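Local coordinates for protein carboxypeptidase Y inhibitor (Saccharomyces cerevisiae, PDB 1WPX) that inhibits the serine protease carboxypeptidase Y specifically and potently, as a member of the phosphatidylethanolamine-binding protein family, at residues Asp87-Asp98 / His162-Lys173. Sequence-based numbering, arbitrary orientation.
Sequences DDLFTLVMTDPD and HRYVFLLYKQPK. With SO4 (sulfate ion), chain G.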
ATOM      1  N   ASP B  87      -2.582  -6.768 -36.466  1.00 64.62           N
ATOM      2  CA  ASP B  87      -3.201  -8.048 -36.799  1.00 62.24           C
ATOM      3  C   ASP B  87      -3.528  -8.829 -35.529  1.00 58.01           C
ATOM      4  O   ASP B  87      -4.480  -9.603 -35.496  1.00 58.22           O
ATOM      5  CB  ASP B  87      -2.247  -8.882 -37.658  1.00 66.29           C
ATOM      6  CG  ASP B  87      -1.670  -8.099 -38.813  1.00 69.71           C
ATOM      7  OD1 ASP B  87      -2.420  -7.803 -39.772  1.00 71.23           O
ATOM      8  OD2 ASP B  87      -0.463  -7.771 -38.754  1.00 72.35           O
ATOM      9  N   ASP B  88      -2.726  -8.615 -34.492  1.00 52.58           N
ATOM     10  CA  ASP B  88      -2.877  -9.305 -33.221  1.00 47.45           C
ATOM     11  C   ASP B  88      -4.286  -9.638 -32.757  1.00 43.42           C
ATOM     12  O   ASP B  88      -5.164  -8.784 -32.702  1.00 42.26           O
ATOM     13  CB  ASP B  88      -2.174  -8.526 -32.110  1.00 48.98           C
ATOM     14  CG  ASP B  88      -0.663  -8.629 -32.184  1.00 50.62           C
ATOM     15  OD1 ASP B  88      -0.155  -9.489 -32.941  1.00 50.48           O
ATOM     16  OD2 ASP B  88       0.014  -7.852 -31.469  1.00 50.51           O
ATOM     17  N   LEU B  89      -4.479 -10.904 -32.420  1.00 39.38           N
ATOM     18  CA  LEU B  89      -5.739 -11.400 -31.904  1.00 37.17           C
ATOM     19  C   LEU B  89      -5.396 -12.049 -30.567  1.00 36.02           C
ATOM     20  O   LEU B  89      -4.382 -12.735 -30.445  1.00 34.55           O
ATOM     21  CB  LEU B  89      -6.345 -12.424 -32.860  1.00 37.60           C
ATOM     22  CG  LEU B  89      -6.895 -11.877 -34.179  1.00 37.45           C
ATOM     23  CD1 LEU B  89      -7.453 -13.026 -35.007  1.00 38.48           C
ATOM     24  CD2 LEU B  89      -7.984 -10.851 -33.903  1.00 37.48           C
ATOM     25  N   PHE B  90      -6.224 -11.825 -29.554  1.00 35.89           N
ATOM     26  CA  PHE B  90      -5.939 -12.395 -28.244  1.00 35.75           C
ATOM     27  C   PHE B  90      -6.974 -13.376 -27.715  1.00 35.95           C
ATOM     28  O   PHE B  90      -8.116 -13.427 -28.185  1.00 37.50           O
ATOM     29  CB  PHE B  90      -5.751 -11.277 -27.214  1.00 33.88           C
ATOM     30  CG  PHE B  90      -4.680 -10.296 -27.574  1.00 33.82           C
ATOM     31  CD1 PHE B  90      -4.949  -9.242 -28.443  1.00 34.34           C
ATOM     32  CD2 PHE B  90      -3.394 -10.436 -27.063  1.00 33.88           C
ATOM     33  CE1 PHE B  90      -3.955  -8.342 -28.801  1.00 33.42           C
ATOM     34  CE2 PHE B  90      -2.385  -9.543 -27.411  1.00 33.23           C
ATOM     35  CZ  PHE B  90      -2.665  -8.493 -28.283  1.00 35.08           C
ATOM     36  N   THR B  91      -6.545 -14.163 -26.734  1.00 35.03           N
ATOM     37  CA  THR B  91      -7.401 -15.133 -26.072  1.00 34.66           C
ATOM     38  C   THR B  91      -7.340 -14.872 -24.573  1.00 35.18           C
ATOM     39  O   THR B  91      -6.262 -14.775 -23.980  1.00 32.93           O
ATOM     40  CB  THR B  91      -6.959 -16.581 -26.364  1.00 34.43           C
ATOM     41  OG1 THR B  91      -7.458 -16.975 -27.647  1.00 31.28           O
ATOM     42  CG2 THR B  91      -7.492 -17.534 -25.293  1.00 32.29           C
ATOM     43  N   LEU B  92      -8.516 -14.756 -23.973  1.00 37.35           N
ATOM     44  CA  LEU B  92      -8.647 -14.494 -22.548  1.00 37.88           C
ATOM     45  C   LEU B  92      -9.191 -15.744 -21.865  1.00 37.32           C
ATOM     46  O   LEU B  92     -10.279 -16.223 -22.191  1.00 36.15           O
ATOM     47  CB  LEU B  92      -9.598 -13.313 -22.348  1.00 39.83           C
ATOM     48  CG  LEU B  92      -9.441 -12.419 -21.122  1.00 41.33           C
ATOM     49  CD1 LEU B  92      -7.973 -12.212 -20.768  1.00 42.90           C
ATOM     50  CD2 LEU B  92     -10.100 -11.094 -21.441  1.00 44.42           C
ATOM     51  N   VAL B  93      -8.423 -16.262 -20.914  1.00 36.42           N
ATOM     52  CA  VAL B  93      -8.796 -17.467 -20.183  1.00 35.63           C
ATOM     53  C   VAL B  93      -9.004 -17.246 -18.684  1.00 35.32           C
ATOM     54  O   VAL B  93      -8.401 -16.359 -18.091  1.00 35.68           O
ATOM     55  CB  VAL B  93      -7.702 -18.555 -20.351  1.00 35.17           C
ATOM     56  CG1 VAL B  93      -7.965 -19.728 -19.415  1.00 33.68           C
ATOM     57  CG2 VAL B  93      -7.662 -19.027 -21.786  1.00 34.13           C
ATOM     58  N   MET B  94      -9.875 -18.053 -18.083  1.00 35.92           N
ATOM     59  CA  MET B  94     -10.102 -18.004 -16.643  1.00 36.69           C
ATOM     60  C   MET B  94     -10.155 -19.445 -16.150  1.00 36.03           C
ATOM     61  O   MET B  94     -11.003 -20.223 -16.579  1.00 36.78           O
ATOM     62  CB  MET B  94     -11.407 -17.301 -16.279  1.00 37.91           C
ATOM     63  CG  MET B  94     -11.526 -17.077 -14.770  1.00 41.08           C
ATOM     64  SD  MET B  94     -13.072 -16.315 -14.227  1.00 47.40           S
ATOM     65  CE  MET B  94     -13.494 -17.378 -12.848  1.00 46.49           C
ATOM     66  N   THR B  95      -9.244 -19.806 -15.258  1.00 35.03           N
ATOM     67  CA  THR B  95      -9.226 -21.166 -14.753  1.00 35.49           C
ATOM     68  C   THR B  95      -8.975 -21.248 -13.246  1.00 37.17           C
ATOM     69  O   THR B  95      -8.405 -20.335 -12.645  1.00 36.22           O
ATOM     70  CB  THR B  95      -8.154 -22.006 -15.481  1.00 33.97           C
ATOM     71  OG1 THR B  95      -8.328 -23.395 -15.160  1.00 32.46           O
ATOM     72  CG2 THR B  95      -6.756 -21.554 -15.067  1.00 30.97           C
ATOM     73  N   ASP B  96      -9.417 -22.357 -12.655  1.00 38.37           N
ATOM     74  CA  ASP B  96      -9.251 -22.628 -11.233  1.00 38.69           C
ATOM     75  C   ASP B  96      -8.432 -23.913 -11.100  1.00 39.52           C
ATOM     76  O   ASP B  96      -8.897 -24.987 -11.469  1.00 40.62           O
ATOM     77  CB  ASP B  96     -10.626 -22.806 -10.571  1.00 37.67           C
ATOM     78  CG  ASP B  96     -10.527 -23.232  -9.108  1.00 37.87           C
ATOM     79  OD1 ASP B  96      -9.400 -23.383  -8.590  1.00 35.59           O
ATOM     80  OD2 ASP B  96     -11.584 -23.417  -8.470  1.00 37.83           O
ATOM     81  N   PRO B  97      -7.198 -23.818 -10.585  1.00 39.86           N
ATOM     82  CA  PRO B  97      -6.368 -25.019 -10.436  1.00 40.12           C
ATOM     83  C   PRO B  97      -6.590 -25.681  -9.078  1.00 41.62           C
ATOM     84  O   PRO B  97      -5.915 -26.656  -8.729  1.00 43.85           O
ATOM     85  CB  PRO B  97      -4.960 -24.468 -10.574  1.00 38.06           C
ATOM     86  CG  PRO B  97      -5.074 -23.172  -9.819  1.00 38.32           C
ATOM     87  CD  PRO B  97      -6.423 -22.604 -10.268  1.00 38.62           C
ATOM     88  N   ASP B  98      -7.533 -25.140  -8.313  1.00 40.81           N
ATOM     89  CA  ASP B  98      -7.843 -25.669  -6.989  1.00 41.31           C
ATOM     90  C   ASP B  98      -9.274 -26.203  -6.923  1.00 42.34           C
ATOM     91  O   ASP B  98     -10.068 -25.806  -6.066  1.00 41.20           O
ATOM     92  CB  ASP B  98      -7.631 -24.581  -5.931  1.00 38.78           C
ATOM     93  CG  ASP B  98      -6.233 -23.998  -5.974  1.00 38.24           C
ATOM     94  OD1 ASP B  98      -5.263 -24.782  -6.058  1.00 37.73           O
ATOM     95  OD2 ASP B  98      -6.103 -22.760  -5.918  1.00 37.56           O
ATOM     96  N   HIS B 162      -9.978 -20.757  -3.322  1.00 41.94           N
ATOM     97  CA  HIS B 162      -9.504 -21.238  -4.617  1.00 40.07           C
ATOM     98  C   HIS B 162      -8.863 -20.089  -5.374  1.00 38.46           C
ATOM     99  O   HIS B 162      -9.236 -18.925  -5.198  1.00 36.58           O
ATOM    100  CB  HIS B 162     -10.655 -21.762  -5.478  1.00 42.26           C
ATOM    101  CG  HIS B 162     -11.300 -23.007  -4.960  1.00 45.18           C
ATOM    102  ND1 HIS B 162     -12.230 -23.714  -5.691  1.00 46.49           N
ATOM    103  CD2 HIS B 162     -11.155 -23.673  -3.791  1.00 46.27           C
ATOM    104  CE1 HIS B 162     -12.630 -24.762  -4.995  1.00 47.07           C
ATOM    105  NE2 HIS B 162     -11.993 -24.760  -3.838  1.00 47.75           N
ATOM    106  N   ARG B 163      -7.906 -20.423  -6.228  1.00 37.19           N
ATOM    107  CA  ARG B 163      -7.250 -19.424  -7.055  1.00 36.17           C
ATOM    108  C   ARG B 163      -8.021 -19.314  -8.369  1.00 37.47           C
ATOM    109  O   ARG B 163      -8.260 -20.317  -9.047  1.00 37.68           O
ATOM    110  CB  ARG B 163      -5.804 -19.824  -7.345  1.00 32.58           C
ATOM    111  CG  ARG B 163      -4.856 -19.609  -6.184  1.00 31.96           C
ATOM    112  CD  ARG B 163      -3.523 -20.283  -6.437  1.00 29.57           C
ATOM    113  NE  ARG B 163      -3.685 -21.721  -6.605  1.00 28.22           N
ATOM    114  CZ  ARG B 163      -2.695 -22.554  -6.904  1.00 30.29           C
ATOM    115  NH1 ARG B 163      -1.460 -22.088  -7.067  1.00 29.08           N
ATOM    116  NH2 ARG B 163      -2.941 -23.852  -7.050  1.00 27.95           N
ATOM    117  N   TYR B 164      -8.433 -18.098  -8.708  1.00 37.72           N
ATOM    118  CA  TYR B 164      -9.148 -17.847  -9.952  1.00 37.37           C
ATOM    119  C   TYR B 164      -8.198 -17.025 -10.809  1.00 37.21           C
ATOM    120  O   TYR B 164      -8.036 -15.819 -10.601  1.00 38.02           O
ATOM    121  CB  TYR B 164     -10.446 -17.109  -9.647  1.00 38.90           C
ATOM    122  CG  TYR B 164     -11.406 -18.014  -8.922  1.00 41.73           C
ATOM    123  CD1 TYR B 164     -12.075 -19.032  -9.609  1.00 43.33           C
ATOM    124  CD2 TYR B 164     -11.565 -17.935  -7.536  1.00 41.78           C
ATOM    125  CE1 TYR B 164     -12.872 -19.953  -8.942  1.00 43.85           C
ATOM    126  CE2 TYR B 164     -12.361 -18.857  -6.851  1.00 43.66           C
ATOM    127  CZ  TYR B 164     -13.009 -19.867  -7.563  1.00 44.51           C
ATOM    128  OH  TYR B 164     -13.765 -20.808  -6.909  1.00 42.85           O
ATOM    129  N   VAL B 165      -7.568 -17.701 -11.770  1.00 35.47           N
ATOM    130  CA  VAL B 165      -6.566 -17.084 -12.633  1.00 33.96           C
ATOM    131  C   VAL B 165      -6.956 -16.645 -14.047  1.00 33.73           C
ATOM    132  O   VAL B 165      -7.419 -17.441 -14.859  1.00 32.98           O
ATOM    133  CB  VAL B 165      -5.339 -18.022 -12.748  1.00 32.59           C
ATOM    134  CG1 VAL B 165      -4.168 -17.293 -13.381  1.00 30.99           C
ATOM    135  CG2 VAL B 165      -4.962 -18.545 -11.369  1.00 31.83           C
ATOM    136  N   PHE B 166      -6.746 -15.360 -14.332  1.00 33.58           N
ATOM    137  CA  PHE B 166      -7.012 -14.813 -15.657  1.00 33.06           C
ATOM    138  C   PHE B 166      -5.694 -14.803 -16.426  1.00 32.98           C
ATOM    139  O   PHE B 166      -4.659 -14.401 -15.886  1.00 31.10           O
ATOM    140  CB  PHE B 166      -7.548 -13.383 -15.570  1.00 32.04           C
ATOM    141  CG  PHE B 166      -8.947 -13.292 -15.047  1.00 32.96           C
ATOM    142  CD1 PHE B 166      -9.190 -12.916 -13.728  1.00 31.61           C
ATOM    143  CD2 PHE B 166     -10.030 -13.576 -15.877  1.00 31.06           C
ATOM    144  CE1 PHE B 166     -10.492 -12.819 -13.245  1.00 31.06           C
ATOM    145  CE2 PHE B 166     -11.333 -13.483 -15.402  1.00 31.31           C
ATOM    146  CZ  PHE B 166     -11.566 -13.102 -14.081  1.00 30.96           C
ATOM    147  N   LEU B 167      -5.730 -15.255 -17.679  1.00 32.65           N
ATOM    148  CA  LEU B 167      -4.535 -15.286 -18.520  1.00 32.95           C
ATOM    149  C   LEU B 167      -4.819 -14.738 -19.916  1.00 33.79           C
ATOM    150  O   LEU B 167      -5.811 -15.114 -20.553  1.00 34.27           O
ATOM    151  CB  LEU B 167      -3.986 -16.712 -18.642  1.00 30.77           C
ATOM    152  CG  LEU B 167      -3.634 -17.450 -17.351  1.00 29.04           C
ATOM    153  CD1 LEU B 167      -4.829 -18.267 -16.909  1.00 28.74           C
ATOM    154  CD2 LEU B 167      -2.455 -18.366 -17.577  1.00 28.14           C
ATOM    155  N   LEU B 168      -3.949 -13.846 -20.384  1.00 32.95           N
ATOM    156  CA  LEU B 168      -4.102 -13.254 -21.706  1.00 32.32           C
ATOM    157  C   LEU B 168      -3.063 -13.844 -22.661  1.00 32.76           C
ATOM    158  O   LEU B 168      -1.858 -13.765 -22.408  1.00 32.08           O
ATOM    159  CB  LEU B 168      -3.937 -11.732 -21.638  1.00 31.31           C
ATOM    160  CG  LEU B 168      -4.151 -10.993 -22.963  1.00 30.14           C
ATOM    161  CD1 LEU B 168      -5.611 -11.092 -23.348  1.00 29.79           C
ATOM    162  CD2 LEU B 168      -3.745  -9.533 -22.839  1.00 29.26           C
ATOM    163  N   TYR B 169      -3.533 -14.443 -23.752  1.00 32.03           N
ATOM    164  CA  TYR B 169      -2.632 -15.034 -24.736  1.00 31.11           C
ATOM    165  C   TYR B 169      -2.711 -14.346 -26.090  1.00 32.65           C
ATOM    166  O   TYR B 169      -3.768 -13.861 -26.492  1.00 33.70           O
ATOM    167  CB  TYR B 169      -2.952 -16.513 -24.951  1.00 28.18           C
ATOM    168  CG  TYR B 169      -2.633 -17.420 -23.793  1.00 26.80           C
ATOM    169  CD1 TYR B 169      -3.568 -17.650 -22.786  1.00 25.13           C
ATOM    170  CD2 TYR B 169      -1.398 -18.068 -23.715  1.00 26.26           C
ATOM    171  CE1 TYR B 169      -3.284 -18.511 -21.726  1.00 26.76           C
ATOM    172  CE2 TYR B 169      -1.098 -18.925 -22.661  1.00 26.28           C
ATOM    173  CZ  TYR B 169      -2.048 -19.147 -21.668  1.00 27.66           C
ATOM    174  OH  TYR B 169      -1.765 -20.015 -20.634  1.00 27.63           O
ATOM    175  N   LYS B 170      -1.584 -14.302 -26.791  1.00 33.97           N
ATOM    176  CA  LYS B 170      -1.548 -13.727 -28.129  1.00 34.28           C
ATOM    177  C   LYS B 170      -1.647 -14.923 -29.067  1.00 32.89           C
ATOM    178  O   LYS B 170      -0.900 -15.886 -28.914  1.00 33.44           O
ATOM    179  CB  LYS B 170      -0.233 -13.001 -28.386  1.00 36.37           C
ATOM    180  CG  LYS B 170      -0.119 -12.505 -29.813  1.00 40.19           C
ATOM    181  CD  LYS B 170       1.308 -12.154 -30.179  1.00 44.61           C
ATOM    182  CE  LYS B 170       1.412 -11.820 -31.661  1.00 49.26           C
ATOM    183  NZ  LYS B 170       2.794 -11.416 -32.063  1.00 54.43           N
ATOM    184  N   GLN B 171      -2.573 -14.876 -30.019  1.00 31.57           N
ATOM    185  CA  GLN B 171      -2.745 -15.978 -30.963  1.00 29.81           C
ATOM    186  C   GLN B 171      -1.744 -15.845 -32.104  1.00 28.53           C
ATOM    187  O   GLN B 171      -1.305 -14.741 -32.413  1.00 26.91           O
ATOM    188  CB  GLN B 171      -4.169 -15.970 -31.526  1.00 28.69           C
ATOM    189  CG  GLN B 171      -5.244 -16.051 -30.455  1.00 30.84           C
ATOM    190  CD  GLN B 171      -6.656 -15.903 -31.002  1.00 30.96           C
ATOM    191  OE1 GLN B 171      -7.619 -15.798 -30.240  1.00 29.89           O
ATOM    192  NE2 GLN B 171      -6.785 -15.901 -32.323  1.00 32.91           N
ATOM    193  N   PRO B 172      -1.361 -16.970 -32.737  1.00 29.42           N
ATOM    194  CA  PRO B 172      -0.404 -16.932 -33.853  1.00 28.96           C
ATOM    195  C   PRO B 172      -1.061 -16.131 -34.976  1.00 30.19           C
ATOM    196  O   PRO B 172      -2.274 -16.242 -35.189  1.00 30.66           O
ATOM    197  CB  PRO B 172      -0.247 -18.405 -34.240  1.00 28.23           C
ATOM    198  CG  PRO B 172      -0.697 -19.164 -33.029  1.00 27.16           C
ATOM    199  CD  PRO B 172      -1.845 -18.344 -32.513  1.00 28.56           C
ATOM    200  N   LYS B 173      -0.281 -15.338 -35.704  1.00 30.59           N
ATOM    201  CA  LYS B 173      -0.857 -14.530 -36.770  1.00 30.76           C
ATOM    202  C   LYS B 173      -1.657 -15.314 -37.818  1.00 31.13           C
ATOM    203  O   LYS B 173      -1.231 -16.368 -38.307  1.00 30.80           O
ATOM    204  CB  LYS B 173       0.231 -13.716 -37.472  1.00 32.14           C
ATOM    205  CG  LYS B 173      -0.319 -12.787 -38.549  1.00 35.33           C
ATOM    206  CD  LYS B 173       0.726 -11.793 -39.018  1.00 40.06           C
ATOM    207  CE  LYS B 173       0.116 -10.718 -39.912  1.00 43.07           C
ATOM    208  NZ  LYS B 173       1.118  -9.661 -40.257  1.00 44.30           N
TER
HETATM  209  S   SO4 G 902     -14.980 -23.842  -9.222  1.00 73.88           S
HETATM  210  O1  SO4 G 902     -15.888 -24.661 -10.046  1.00 75.28           O
HETATM  211  O2  SO4 G 902     -15.587 -22.515  -9.007  1.00 73.76           O
HETATM  212  O3  SO4 G 902     -14.763 -24.509  -7.924  1.00 75.27           O
HETATM  213  O4  SO4 G 902     -13.689 -23.698  -9.916  1.00 73.68           O
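Two nitrogens of R163 grip OD2 of D98: NE reaches its syn lone pair at 2.7 Å, and the backbone N takes the anti lone pair. NH2 of R163 bonds OD1 of D98 at 2.7 Å, completing a side-on, two-nitrogen salt bridge, with the carboxylate at the guanidinium edge and CG of P97 over one face. With an alanine in place of D98, NE, NH2 and the backbone N of R163 are likely to lose their carboxylate acceptor, leaving the guanidinium less firmly held, though NH1 stays tied to D24. Nearby, CG of D96 lies anti to its own N (chi1 174°), which brings OD2 2.9 Å from ND1 of H162; this bond uses the syn lone pair but is bent (132°). OD1 of D96 accepts from N of D98, an Asx turn. A sulfate, probably from the crystallisation liquor, is hydrogen-bonded to Y164, H112 and A154, consistent with the family's anion-binding pocket. Beyond it, strands 90-96 and 162-170 pair antiparallel. M94 lays CG over the F166 ring, 4.1 Å from its centroid, with SD oblique to it. The D98 carboxylate, taken by three N-H groups, thus neutralises a buried charge and ties the loop after strand 90-96 to the start of strand 162-170.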